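PDB 3LHL: putative agmatinase from Clostridium difficile, which probably hydrolyses agmatine to putrescine and urea with the help of manganese ions. Local coordinates for residues L99-A104 and D245-S250; F13-D18 and K75-E80; I201-L206 and C264-E269; T139-I144 and I153-I158. One frame throughout, in Å; residues are numbered along the deposited sequence.

Contact 1 of 4, residues L99-A104 and D245-S250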
loop_
_atom_site.group_PDB
_atom_site.type_symbol
_atom_site.label_atom_id
_atom_site.label_comp_id
_atom_site.label_asym_id
_atom_site.label_seq_id
_atom_site.Cartn_x
_atom_site.Cartn_y
_atom_site.Cartn_z
ATOM N N LEU A 99 -6.184 -4.836 5.462
ATOM C CA LEU A 99 -5.994 -6.266 5.681
ATOM C C LEU A 99 -5.636 -7.024 4.396
ATOM O O LEU A 99 -4.933 -8.032 4.456
ATOM C CB LEU A 99 -7.237 -6.884 6.330
ATOM C CG LEU A 99 -7.126 -8.359 6.739
ATOM C CD1 LEU A 99 -5.944 -8.575 7.680
ATOM C CD2 LEU A 99 -8.420 -8.785 7.406
ATOM N N VAL A 100 -6.096 -6.536 3.242
ATOM C CA VAL A 100 -5.807 -7.204 1.970
ATOM C C VAL A 100 -4.307 -7.377 1.742
ATOM O O VAL A 100 -3.881 -8.229 0.964
ATOM C CB VAL A 100 -6.394 -6.434 0.744
ATOM C CG1 VAL A 100 -7.896 -6.246 0.910
ATOM C CG2 VAL A 100 -5.689 -5.104 0.568
ATOM N N THR A 101 -3.515 -6.556 2.421
ATOM C CA THR A 101 -2.068 -6.610 2.310
ATOM C C THR A 101 -1.462 -7.896 2.895
ATOM O O THR A 101 -0.432 -8.373 2.415
ATOM C CB THR A 101 -1.435 -5.388 3.018
ATOM O OG1 THR A 101 -1.782 -4.196 2.301
ATOM C CG2 THR A 101 0.082 -5.516 3.086
ATOM N N LEU A 102 -2.100 -8.463 3.916
ATOM C CA LEU A 102 -1.567 -9.668 4.551
ATOM C C LEU A 102 -1.404 -10.843 3.586
ATOM O O LEU A 102 -0.298 -11.356 3.419
ATOM C CB LEU A 102 -2.431 -10.067 5.756
ATOM C CG LEU A 102 -2.065 -11.338 6.534
ATOM C CD1 LEU A 102 -0.572 -11.352 6.892
ATOM C CD2 LEU A 102 -2.919 -11.400 7.795
ATOM N N PRO A 103 -2.497 -11.286 2.938
ATOM C CA PRO A 103 -2.369 -12.409 2.003
ATOM C C PRO A 103 -1.473 -12.084 0.813
ATOM O O PRO A 103 -0.744 -12.945 0.323
ATOM C CB PRO A 103 -3.815 -12.687 1.589
ATOM C CG PRO A 103 -4.492 -11.361 1.755
ATOM C CD PRO A 103 -3.904 -10.863 3.056
ATOM N N ALA A 104 -1.526 -10.835 0.357
ATOM C CA ALA A 104 -0.717 -10.403 -0.774
ATOM C C ALA A 104 0.751 -10.518 -0.404
ATOM O O ALA A 104 1.561 -11.059 -1.164
ATOM C CB ALA A 104 -1.052 -8.963 -1.138
ATOM N N ASP A 245 1.109 -2.061 -3.052
ATOM C CA ASP A 245 -0.313 -1.801 -2.890
ATOM C C ASP A 245 -0.587 -0.441 -2.244
ATOM O O ASP A 245 0.269 0.121 -1.557
ATOM C CB ASP A 245 -0.985 -2.914 -2.063
ATOM C CG ASP A 245 -0.586 -2.895 -0.585
ATOM O OD1 ASP A 245 -0.638 -1.811 0.045
ATOM O OD2 ASP A 245 -0.238 -3.972 -0.048
ATOM N N ILE A 246 -1.770 0.099 -2.514
ATOM C CA ILE A 246 -2.209 1.355 -1.918
ATOM C C ILE A 246 -3.575 0.980 -1.352
ATOM O O ILE A 246 -4.345 0.270 -2.000
ATOM C CB ILE A 246 -2.352 2.505 -2.954
ATOM C CG1 ILE A 246 -3.340 2.115 -4.056
ATOM C CG2 ILE A 246 -0.985 2.848 -3.542
ATOM C CD1 ILE A 246 -3.562 3.213 -5.095
ATOM N N VAL A 247 -3.883 1.437 -0.147
ATOM C CA VAL A 247 -5.144 1.052 0.462
ATOM C C VAL A 247 -5.816 2.141 1.277
ATOM O O VAL A 247 -5.253 3.205 1.500
ATOM C CB VAL A 247 -4.927 -0.174 1.399
ATOM C CG1 VAL A 247 -4.384 -1.363 0.604
ATOM C CG2 VAL A 247 -3.944 0.195 2.505
ATOM N N GLU A 248 -7.037 1.838 1.711
ATOM C CA GLU A 248 -7.847 2.704 2.555
ATOM C C GLU A 248 -8.515 3.923 1.911
ATOM O O GLU A 248 -9.005 4.812 2.616
ATOM C CB GLU A 248 -7.041 3.116 3.799
ATOM C CG GLU A 248 -6.698 1.939 4.721
ATOM C CD GLU A 248 -7.937 1.199 5.256
ATOM O OE1 GLU A 248 -9.039 1.387 4.698
ATOM O OE2 GLU A 248 -7.807 0.415 6.230
ATOM N N LEU A 249 -8.526 3.977 0.583
ATOM C CA LEU A 249 -9.227 5.065 -0.088
ATOM C C LEU A 249 -10.700 4.707 0.072
ATOM O O LEU A 249 -11.131 3.636 -0.357
ATOM C CB LEU A 249 -8.907 5.128 -1.584
ATOM C CG LEU A 249 -9.967 5.930 -2.370
ATOM C CD1 LEU A 249 -9.814 7.431 -2.083
ATOM C CD2 LEU A 249 -9.834 5.666 -3.859
ATOM N N SER A 250 -11.456 5.586 0.716
ATOM C CA SER A 250 -12.884 5.377 0.921
ATOM C C SER A 250 -13.523 6.638 0.345
ATOM O O SER A 250 -13.746 7.614 1.053
ATOM C CB SER A 250 -13.190 5.239 2.409
ATOM O OG SER A 250 -14.485 4.710 2.600
#

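Contact 2 of 4, residues F13-D18 and K75-E80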
loop_
_atom_site.group_PDB
_atom_site.type_symbol
_atom_site.label_atom_id
_atom_site.label_comp_id
_atom_site.label_asym_id
_atom_site.label_seq_id
_atom_site.Cartn_x
_atom_site.Cartn_y
_atom_site.Cartn_z
ATOM N N PHE A 13 -4.369 -4.820 -10.001
ATOM C CA PHE A 13 -5.702 -5.371 -9.802
ATOM C C PHE A 13 -6.332 -4.761 -8.563
ATOM O O PHE A 13 -5.635 -4.328 -7.639
ATOM C CB PHE A 13 -5.653 -6.912 -9.716
ATOM C CG PHE A 13 -4.944 -7.446 -8.503
ATOM C CD1 PHE A 13 -5.665 -7.846 -7.380
ATOM C CD2 PHE A 13 -3.556 -7.564 -8.487
ATOM C CE1 PHE A 13 -5.017 -8.359 -6.254
ATOM C CE2 PHE A 13 -2.894 -8.073 -7.368
ATOM C CZ PHE A 13 -3.628 -8.472 -6.249
ATOM N N GLY A 14 -7.657 -4.700 -8.563
ATOM C CA GLY A 14 -8.362 -4.125 -7.438
ATOM C C GLY A 14 -8.961 -5.176 -6.536
ATOM O O GLY A 14 -9.259 -6.289 -6.973
ATOM N N VAL A 15 -9.117 -4.815 -5.268
ATOM C CA VAL A 15 -9.697 -5.694 -4.258
ATOM C C VAL A 15 -10.653 -4.844 -3.435
ATOM O O VAL A 15 -10.245 -4.212 -2.453
ATOM C CB VAL A 15 -8.621 -6.279 -3.312
ATOM C CG1 VAL A 15 -9.286 -7.140 -2.246
ATOM C CG2 VAL A 15 -7.614 -7.102 -4.104
ATOM N N GLY A 16 -11.914 -4.815 -3.858
ATOM C CA GLY A 16 -12.920 -4.035 -3.159
ATOM C C GLY A 16 -13.450 -4.785 -1.952
ATOM O O GLY A 16 -14.565 -5.322 -1.970
ATOM N N PHE A 17 -12.646 -4.811 -0.897
ATOM C CA PHE A 17 -13.006 -5.501 0.331
ATOM C C PHE A 17 -12.794 -4.631 1.566
ATOM O O PHE A 17 -11.752 -3.993 1.707
ATOM C CB PHE A 17 -12.159 -6.774 0.469
ATOM C CG PHE A 17 -12.285 -7.450 1.807
ATOM C CD1 PHE A 17 -13.399 -8.230 2.104
ATOM C CD2 PHE A 17 -11.295 -7.304 2.772
ATOM C CE1 PHE A 17 -13.528 -8.855 3.336
ATOM C CE2 PHE A 17 -11.411 -7.928 4.017
ATOM C CZ PHE A 17 -12.531 -8.705 4.299
ATOM N N ASP A 18 -13.788 -4.601 2.452
ATOM C CA ASP A 18 -13.677 -3.856 3.707
ATOM C C ASP A 18 -14.396 -4.626 4.810
ATOM O O ASP A 18 -14.897 -4.050 5.772
ATOM C CB ASP A 18 -14.245 -2.431 3.591
ATOM C CG ASP A 18 -15.660 -2.390 3.049
ATOM O OD1 ASP A 18 -16.482 -3.261 3.403
ATOM O OD2 ASP A 18 -15.954 -1.456 2.278
ATOM N N LYS A 75 -7.916 -15.808 1.293
ATOM C CA LYS A 75 -7.398 -16.913 0.491
ATOM C C LYS A 75 -7.458 -16.584 -0.996
ATOM O O LYS A 75 -6.551 -16.928 -1.751
ATOM C CB LYS A 75 -8.188 -18.198 0.768
ATOM C CG LYS A 75 -7.964 -18.752 2.165
ATOM C CD LYS A 75 -8.789 -20.004 2.425
ATOM C CE LYS A 75 -8.546 -20.537 3.834
ATOM N NZ LYS A 75 -9.432 -21.691 4.146
ATOM N N GLU A 76 -8.525 -15.908 -1.405
ATOM C CA GLU A 76 -8.703 -15.531 -2.799
ATOM C C GLU A 76 -7.666 -14.488 -3.217
ATOM O O GLU A 76 -7.123 -14.556 -4.323
ATOM C CB GLU A 76 -10.127 -15.001 -3.014
ATOM C CG GLU A 76 -11.187 -16.028 -2.640
ATOM C CD GLU A 76 -12.592 -15.462 -2.563
ATOM O OE1 GLU A 76 -12.761 -14.340 -2.038
ATOM O OE2 GLU A 76 -13.531 -16.153 -3.009
ATOM N N ILE A 77 -7.384 -13.531 -2.337
ATOM C CA ILE A 77 -6.392 -12.507 -2.648
ATOM C C ILE A 77 -5.046 -13.206 -2.779
ATOM O O ILE A 77 -4.278 -12.939 -3.701
ATOM C CB ILE A 77 -6.289 -11.446 -1.533
ATOM C CG1 ILE A 77 -7.590 -10.643 -1.449
ATOM C CG2 ILE A 77 -5.108 -10.525 -1.805
ATOM C CD1 ILE A 77 -7.685 -9.752 -0.215
ATOM N N TYR A 78 -4.778 -14.114 -1.847
ATOM C CA TYR A 78 -3.535 -14.872 -1.849
ATOM C C TYR A 78 -3.346 -15.568 -3.189
ATOM O O TYR A 78 -2.279 -15.495 -3.795
ATOM C CB TYR A 78 -3.550 -15.930 -0.746
ATOM C CG TYR A 78 -2.265 -16.714 -0.673
ATOM C CD1 TYR A 78 -1.138 -16.180 -0.052
ATOM C CD2 TYR A 78 -2.163 -17.981 -1.249
ATOM C CE1 TYR A 78 0.059 -16.888 -0.005
ATOM C CE2 TYR A 78 -0.970 -18.695 -1.211
ATOM C CZ TYR A 78 0.135 -18.141 -0.589
ATOM O OH TYR A 78 1.323 -18.833 -0.551
ATOM N N GLN A 79 -4.392 -16.251 -3.640
ATOM C CA GLN A 79 -4.345 -16.971 -4.906
ATOM C C GLN A 79 -3.966 -16.086 -6.085
ATOM O O GLN A 79 -3.056 -16.420 -6.842
ATOM C CB GLN A 79 -5.694 -17.631 -5.191
ATOM C CG GLN A 79 -6.002 -18.817 -4.307
ATOM C CD GLN A 79 -4.932 -19.886 -4.392
ATOM O OE1 GLN A 79 -4.097 -20.018 -3.497
ATOM N NE2 GLN A 79 -4.942 -20.646 -5.482
ATOM N N GLU A 80 -4.664 -14.963 -6.241
ATOM C CA GLU A 80 -4.398 -14.048 -7.348
ATOM C C GLU A 80 -2.957 -13.552 -7.307
ATOM O O GLU A 80 -2.261 -13.565 -8.319
ATOM C CB GLU A 80 -5.362 -12.855 -7.302
ATOM C CG GLU A 80 -5.224 -11.882 -8.473
ATOM C CD GLU A 80 -5.415 -12.552 -9.830
ATOM O OE1 GLU A 80 -6.471 -13.187 -10.039
ATOM O OE2 GLU A 80 -4.511 -12.444 -10.692
#

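Contact 3 of 4, residues I201-L206 and C264-E269. With MN (manganese (II) ion), chain C; MN (manganese (II) ion), chain B.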
loop_
_atom_site.group_PDB
_atom_site.type_symbol
_atom_site.label_atom_id
_atom_site.label_comp_id
_atom_site.label_asym_id
_atom_site.label_seq_id
_atom_site.Cartn_x
_atom_site.Cartn_y
_atom_site.Cartn_z
ATOM N N ILE A 201 1.266 1.069 1.021
ATOM C CA ILE A 201 0.919 2.451 1.310
ATOM C C ILE A 201 -0.536 2.648 1.731
ATOM O O ILE A 201 -1.456 2.505 0.919
ATOM C CB ILE A 201 1.192 3.350 0.076
ATOM C CG1 ILE A 201 2.699 3.462 -0.154
ATOM C CG2 ILE A 201 0.559 4.735 0.270
ATOM C CD1 ILE A 201 3.073 4.289 -1.367
ATOM N N ASP A 202 -0.741 2.958 3.008
ATOM C CA ASP A 202 -2.078 3.249 3.507
ATOM C C ASP A 202 -2.220 4.733 3.162
ATOM O O ASP A 202 -1.483 5.565 3.693
ATOM C CB ASP A 202 -2.153 3.066 5.019
ATOM C CG ASP A 202 -3.530 3.358 5.565
ATOM O OD1 ASP A 202 -4.147 4.340 5.109
ATOM O OD2 ASP A 202 -3.994 2.618 6.452
ATOM N N LEU A 203 -3.144 5.065 2.266
ATOM C CA LEU A 203 -3.318 6.448 1.846
ATOM C C LEU A 203 -3.639 7.447 2.956
ATOM O O LEU A 203 -3.468 8.650 2.758
ATOM C CB LEU A 203 -4.367 6.535 0.732
ATOM C CG LEU A 203 -3.991 5.777 -0.554
ATOM C CD1 LEU A 203 -5.175 5.734 -1.506
ATOM C CD2 LEU A 203 -2.787 6.444 -1.211
ATOM N N ASP A 204 -4.098 6.983 4.119
ATOM C CA ASP A 204 -4.379 7.945 5.182
ATOM C C ASP A 204 -3.091 8.488 5.794
ATOM O O ASP A 204 -3.126 9.201 6.790
ATOM C CB ASP A 204 -5.286 7.364 6.283
ATOM C CG ASP A 204 -4.639 6.242 7.070
ATOM O OD1 ASP A 204 -3.395 6.201 7.189
ATOM O OD2 ASP A 204 -5.395 5.402 7.595
ATOM N N VAL A 205 -1.949 8.144 5.202
ATOM C CA VAL A 205 -0.686 8.669 5.695
ATOM C C VAL A 205 -0.735 10.165 5.377
ATOM O O VAL A 205 -0.099 10.984 6.045
ATOM C CB VAL A 205 0.538 8.025 4.986
ATOM C CG1 VAL A 205 0.583 8.429 3.508
ATOM C CG2 VAL A 205 1.814 8.438 5.698
ATOM N N LEU A 206 -1.506 10.509 4.347
ATOM C CA LEU A 206 -1.671 11.900 3.945
ATOM C C LEU A 206 -2.535 12.577 5.005
ATOM O O LEU A 206 -3.356 11.921 5.647
ATOM C CB LEU A 206 -2.362 11.978 2.580
ATOM C CG LEU A 206 -1.540 11.474 1.391
ATOM C CD1 LEU A 206 -2.452 11.191 0.208
ATOM C CD2 LEU A 206 -0.482 12.508 1.033
ATOM N N CYS A 264 -5.520 8.247 -7.743
ATOM C CA CYS A 264 -5.241 7.980 -9.144
ATOM C C CYS A 264 -3.843 8.442 -9.510
ATOM O O CYS A 264 -3.109 7.729 -10.189
ATOM C CB CYS A 264 -6.269 8.672 -10.032
ATOM S SG CYS A 264 -7.902 7.888 -10.012
ATOM N N LYS A 265 -3.472 9.632 -9.047
ATOM C CA LYS A 265 -2.154 10.167 -9.347
ATOM C C LYS A 265 -1.075 9.335 -8.660
ATOM O O LYS A 265 -0.025 9.058 -9.242
ATOM C CB LYS A 265 -2.060 11.630 -8.907
ATOM C CG LYS A 265 -0.795 12.343 -9.373
ATOM C CD LYS A 265 -0.841 13.825 -9.014
ATOM C CE LYS A 265 0.294 14.593 -9.665
ATOM N NZ LYS A 265 0.107 16.064 -9.510
ATOM N N ILE A 266 -1.332 8.931 -7.420
ATOM C CA ILE A 266 -0.364 8.119 -6.699
ATOM C C ILE A 266 -0.196 6.789 -7.432
ATOM O O ILE A 266 0.912 6.282 -7.583
ATOM C CB ILE A 266 -0.811 7.895 -5.235
ATOM C CG1 ILE A 266 -0.669 9.208 -4.458
ATOM C CG2 ILE A 266 0.023 6.795 -4.581
ATOM C CD1 ILE A 266 -1.085 9.126 -3.002
ATOM N N LEU A 267 -1.305 6.238 -7.903
ATOM C CA LEU A 267 -1.261 4.982 -8.637
ATOM C C LEU A 267 -0.354 5.145 -9.861
ATOM O O LEU A 267 0.510 4.300 -10.129
ATOM C CB LEU A 267 -2.672 4.578 -9.076
ATOM C CG LEU A 267 -2.774 3.414 -10.063
ATOM C CD1 LEU A 267 -2.161 2.158 -9.466
ATOM C CD2 LEU A 267 -4.233 3.184 -10.420
ATOM N N ARG A 268 -0.545 6.236 -10.594
ATOM C CA ARG A 268 0.262 6.481 -11.788
ATOM C C ARG A 268 1.756 6.572 -11.499
ATOM O O ARG A 268 2.552 5.860 -12.113
ATOM C CB ARG A 268 -0.174 7.764 -12.491
ATOM C CG ARG A 268 0.574 7.996 -13.800
ATOM C CD ARG A 268 0.268 9.358 -14.378
ATOM N NE ARG A 268 0.844 10.422 -13.564
ATOM C CZ ARG A 268 0.524 11.707 -13.670
ATOM N NH1 ARG A 268 -0.381 12.097 -14.558
ATOM N NH2 ARG A 268 1.113 12.602 -12.892
ATOM N N GLU A 269 2.134 7.443 -10.566
ATOM C CA GLU A 269 3.545 7.624 -10.237
ATOM C C GLU A 269 4.203 6.313 -9.806
ATOM O O GLU A 269 5.340 6.028 -10.188
ATOM C CB GLU A 269 3.712 8.682 -9.136
ATOM C CG GLU A 269 2.930 9.973 -9.378
ATOM C CD GLU A 269 3.313 10.684 -10.673
ATOM O OE1 GLU A 269 4.028 11.710 -10.612
ATOM O OE2 GLU A 269 2.898 10.215 -11.754
HETATM MN MN MN C . -4.262 3.918 8.415
HETATM MN MN MN B . -3.235 0.948 7.704
#

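Contact 4 of 4, residues T139-I144 and I153-I158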
loop_
_atom_site.group_PDB
_atom_site.type_symbol
_atom_site.label_atom_id
_atom_site.label_comp_id
_atom_site.label_asym_id
_atom_site.label_seq_id
_atom_site.Cartn_x
_atom_site.Cartn_y
_atom_site.Cartn_z
ATOM N N THR A 139 -4.393 -4.497 12.556
ATOM C CA THR A 139 -3.393 -5.413 13.096
ATOM C C THR A 139 -2.507 -5.963 11.987
ATOM O O THR A 139 -1.630 -6.783 12.248
ATOM C CB THR A 139 -4.053 -6.629 13.780
ATOM O OG1 THR A 139 -4.658 -7.452 12.776
ATOM C CG2 THR A 139 -5.130 -6.188 14.781
ATOM N N VAL A 140 -2.730 -5.511 10.758
ATOM C CA VAL A 140 -1.979 -6.022 9.616
ATOM C C VAL A 140 -0.452 -6.053 9.760
ATOM O O VAL A 140 0.179 -7.051 9.410
ATOM C CB VAL A 140 -2.365 -5.266 8.301
ATOM C CG1 VAL A 140 -1.849 -3.826 8.331
ATOM C CG2 VAL A 140 -1.817 -6.020 7.095
ATOM N N ILE A 141 0.148 -4.989 10.281
ATOM C CA ILE A 141 1.598 -4.979 10.417
ATOM C C ILE A 141 2.076 -5.944 11.494
ATOM O O ILE A 141 3.170 -6.501 11.391
ATOM C CB ILE A 141 2.130 -3.552 10.707
ATOM C CG1 ILE A 141 1.751 -2.625 9.550
ATOM C CG2 ILE A 141 3.654 -3.569 10.857
ATOM C CD1 ILE A 141 2.235 -3.109 8.195
ATOM N N LYS A 142 1.261 -6.146 12.527
ATOM C CA LYS A 142 1.625 -7.074 13.589
ATOM C C LYS A 142 1.624 -8.472 12.975
ATOM O O LYS A 142 2.512 -9.280 13.243
ATOM C CB LYS A 142 0.618 -7.000 14.738
ATOM C CG LYS A 142 0.955 -7.897 15.922
ATOM C CD LYS A 142 2.294 -7.519 16.551
ATOM C CE LYS A 142 2.707 -8.518 17.619
ATOM N NZ LYS A 142 1.716 -8.607 18.728
ATOM N N ARG A 143 0.627 -8.748 12.138
ATOM C CA ARG A 143 0.537 -10.043 11.471
ATOM C C ARG A 143 1.776 -10.266 10.616
ATOM O O ARG A 143 2.348 -11.355 10.610
ATOM C CB ARG A 143 -0.703 -10.113 10.578
ATOM C CG ARG A 143 -1.994 -10.213 11.352
ATOM C CD ARG A 143 -1.940 -11.388 12.319
ATOM N NE ARG A 143 -2.594 -11.020 13.564
ATOM C CZ ARG A 143 -2.000 -10.998 14.749
ATOM N NH1 ARG A 143 -0.724 -11.336 14.872
ATOM N NH2 ARG A 143 -2.687 -10.606 15.811
ATOM N N ILE A 144 2.186 -9.224 9.899
ATOM C CA ILE A 144 3.360 -9.315 9.048
ATOM C C ILE A 144 4.633 -9.473 9.869
ATOM O O ILE A 144 5.541 -10.195 9.473
ATOM C CB ILE A 144 3.471 -8.083 8.129
ATOM C CG1 ILE A 144 2.330 -8.124 7.099
ATOM C CG2 ILE A 144 4.849 -8.044 7.464
ATOM C CD1 ILE A 144 2.277 -6.937 6.154
ATOM N N ILE A 153 10.801 -4.473 8.997
ATOM C CA ILE A 153 9.711 -3.532 8.783
ATOM C C ILE A 153 10.100 -2.093 9.084
ATOM O O ILE A 153 10.677 -1.800 10.134
ATOM C CB ILE A 153 8.499 -3.935 9.642
ATOM C CG1 ILE A 153 8.151 -5.401 9.350
ATOM C CG2 ILE A 153 7.313 -3.021 9.357
ATOM C CD1 ILE A 153 7.076 -5.978 10.240
ATOM N N PHE A 154 9.780 -1.204 8.145
ATOM C CA PHE A 154 10.079 0.222 8.260
ATOM C C PHE A 154 8.793 1.008 8.059
ATOM O O PHE A 154 8.175 0.938 7.000
ATOM C CB PHE A 154 11.118 0.616 7.211
ATOM C CG PHE A 154 12.418 -0.104 7.370
ATOM C CD1 PHE A 154 13.487 0.502 8.023
ATOM C CD2 PHE A 154 12.554 -1.418 6.928
ATOM C CE1 PHE A 154 14.673 -0.193 8.240
ATOM C CE2 PHE A 154 13.738 -2.124 7.141
ATOM C CZ PHE A 154 14.798 -1.509 7.800
ATOM N N GLN A 155 8.399 1.758 9.081
ATOM C CA GLN A 155 7.161 2.517 9.034
ATOM C C GLN A 155 7.428 4.011 8.969
ATOM O O GLN A 155 8.353 4.510 9.608
ATOM C CB GLN A 155 6.321 2.161 10.260
ATOM C CG GLN A 155 6.370 0.664 10.576
ATOM C CD GLN A 155 5.413 0.253 11.670
ATOM O OE1 GLN A 155 4.193 0.287 11.491
ATOM N NE2 GLN A 155 5.958 -0.135 12.814
ATOM N N PHE A 156 6.608 4.716 8.195
ATOM C CA PHE A 156 6.768 6.155 8.012
ATOM C C PHE A 156 5.467 6.939 8.108
ATOM O O PHE A 156 4.431 6.489 7.629
ATOM C CB PHE A 156 7.391 6.423 6.644
ATOM C CG PHE A 156 8.735 5.812 6.468
ATOM C CD1 PHE A 156 9.887 6.539 6.764
ATOM C CD2 PHE A 156 8.860 4.503 6.013
ATOM C CE1 PHE A 156 11.145 5.970 6.607
ATOM C CE2 PHE A 156 10.119 3.925 5.854
ATOM C CZ PHE A 156 11.261 4.658 6.150
ATOM N N GLY A 157 5.543 8.118 8.721
ATOM C CA GLY A 157 4.383 8.983 8.846
ATOM C C GLY A 157 3.422 8.662 9.974
ATOM O O GLY A 157 2.392 9.320 10.116
ATOM N N ILE A 158 3.763 7.661 10.779
ATOM C CA ILE A 158 2.914 7.232 11.886
ATOM C C ILE A 158 2.626 8.357 12.880
ATOM O O ILE A 158 3.533 9.059 13.319
ATOM C CB ILE A 158 3.563 6.059 12.657
ATOM C CG1 ILE A 158 4.234 5.079 11.679
ATOM C CG2 ILE A 158 2.498 5.345 13.498
ATOM C CD1 ILE A 158 3.299 4.425 10.675
#

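Contact 1 of 4, residues L99-A104 and D245-S250
Thr101, on helix 101-111, directs its hydroxyl at Asp245 on strand 240-247, in the central parallel sheet of the arginase-type α/β fold. Followed outward from the backbone, the threonine meets the aspartate with every side-chain atom. CB stands 3.6 Å from Asp245 OD2. From there the methyl branch CG2 passes OD2 at 3.5 Å, a plain van der Waals neighbour. The hydroxyl branch makes the polar bond: chi1 of -67° sets OG1 beside the backbone N and anti to the carbonyl carbon, and from there OG1 donates to Asp245 OD2 over 2.8 Å. The two side chains cross at nearly a right angle, and the donor reaches OD2 from above the carboxylate, 48° out of its plane. Threonine suits the place because one branch can bond while the other packs. The buried carboxylate is well satisfied: Tyr198 OH also bonds OD2, and Thr200 OG1 bonds OD1, so neighbouring strand 196-202 probably helps to stabilise the negative charge.

Beside this polar pair, Val100 and Val247 are compact branched residues that bring one methyl each to the meeting of the 3-10 turn and the strand. Manganese ligands lie close by: Thr101 lies three residues after His98, and Val247 packs on Asp202. The apolar touch itself is between methyl groups, Val100 CG2 lying 4.0 Å from Val247 CG1.

Contact 2 of 4, residues F13-D18 and K75-E80
Phe13 and Val15, on strand 10-15, point toward helix 70-86 and meet Glu80 and Ile77, about one helical turn apart. This is a helix-on-sheet contact of the arginase-type α/β fold, where the residues of a strand that face one side are covered by the inward side of a helix.

The aromatic part is a CH-pi contact. Glu80 CG lies over one face of the Phe13 ring, 4.2 Å from the ring centroid and 11° off the ring normal, so the methylene sits close to above the centre. The two side chains run alongside in opposite senses, and it is the aliphatic part of the glutamate that touches. A chi1 of -176°, with CG anti to the backbone N, sets CG over the ring, and the bend at chi2 turns the carboxylate off it.

The aliphatic part joins Val15 to Ile77. Val15 CG1 is 3.7 Å from Ile77 CD1 and 4.0 Å from Ile77 CG1, the two side chains meeting at a slant. Ile77 leaves the helix somewhat to one side, but its long branch carries CD1 back over the strand. Val100 and Met93 close around the same two residues.

An inverse gamma turn centred on Gly16 follows the strand.

Chemically the contact is all dispersion and ring-face attraction: hydrophobic residues do the burying, while glutamate, at a partly exposed position, lends its methylene to the ring and keeps its charged end beyond the contact.

Contact 3 of 4, residues I201-L206 and C264-E269
Leu203 and Leu206 converge from segment 201-206 on a single side chain of helix 258-278, Ile266, but they meet it differently. Leu203 passes Ile266 head to tail, with its CD2 3.6 Å from Ile266 CD1. Leu206 instead comes tip to tip, its CD1 4.1 Å from the same Ile266 CD1. One methyl thus serves both leucines. Ile266 can reach them because CG1 stands anti to the carbonyl carbon (chi1 -71°) and the chain then runs straight out to CD1. The leucines can share it because the 3-10 segment 203-205 brings residues three apart to the same side. Phe231 and Tyr224 pack against Ile266 as well.

The intervening Asp204, and Asp202 before it, turn the other way, toward the metals. Asp202 OD2 bridges two manganese ions, at 2.2 Å from one (chain B) and 2.4 Å from the other (chain C). Asp204 OD2 binds the chain C ion at 2.0 Å, with OD1 more distant at 2.7 Å. His123 and Asp121 complete that ion's site; His98, Asp121 and Asp125 complete the other's. Carboxylates suit bridging between cations. Here Leu203, between the aspartates, is buried against the helix; the Asp-X-Asp pair after a strand belongs to the binuclear manganese site of the arginase family.

Contact 4 of 4, residues T139-I144 and I153-I158
Gln155 brings the flat amide at the end of its side chain up to the methyl CG2 of Ile141, in ordinary van der Waals contact. The flat rings on either side of it in sequence, Phe154 and Phe156, leave strand 153-158 in the opposite direction and take no part in facing the helix. On that other side Phe156 meets Phe185 edge-to-face, and its ring also lies against that of Phe120 with the planes about 30° apart.

The rest of the contact is aliphatic. Ile141 and Ile153 lie flank to flank, pointing opposite ways, with Ile141 CG2 4.0 Å from Ile153 CG2. The other branch of Ile153 reaches farther: CG1 lies anti to the carbonyl carbon (chi1 -54°), and the extended chain carries CD1 to 4.1 Å from Ile144 CG2, the two side chains meeting at a slant. The same CD1 comes within 4.1 Å of the backbone atom Ile141 O. A single isoleucine can thus touch two successive positions on the inward side of the helix, since its short branch meets Ile141 and its long branch Ile144. Beta-branched residues suit a strand and present two branches to the helix. Ile141 also backs the manganese ligand Asp125.

Helix 140-148 and strand 153-158 are the second and third elements of a beta-alpha-beta unit that begins with strand 115-120. Their local axes approach to 10.7 Å and run nearly antiparallel, at 162°. From strand 115-120 His119 touches Ile141 and Val117 touches Ile144, while helix 101-111 flanks Ile144 with Thr101 and Phe105.

From the N terminus, contact 2 closes first, bringing helix 70-86 back over strand 10-15. Contact 1 opens next, at residues 99-104, and closes only at 245-250, so it spans a loop of 140 residues. Contact 4, a short local closure between 139-144 and 153-158, is nested inside that loop. Contact 3 opens within it too, at 201-206, but closes beyond it at 264-269, and so crosses contact 1. All four reach the one parallel sheet. Contacts 1 and 2 touch through Val100, which packs on Val15 and Ile77; contacts 1 and 3 join through neighbouring strands 240-247 and 196-202; contacts 1 and 4 meet where helices 101-111 and 140-148 pack together.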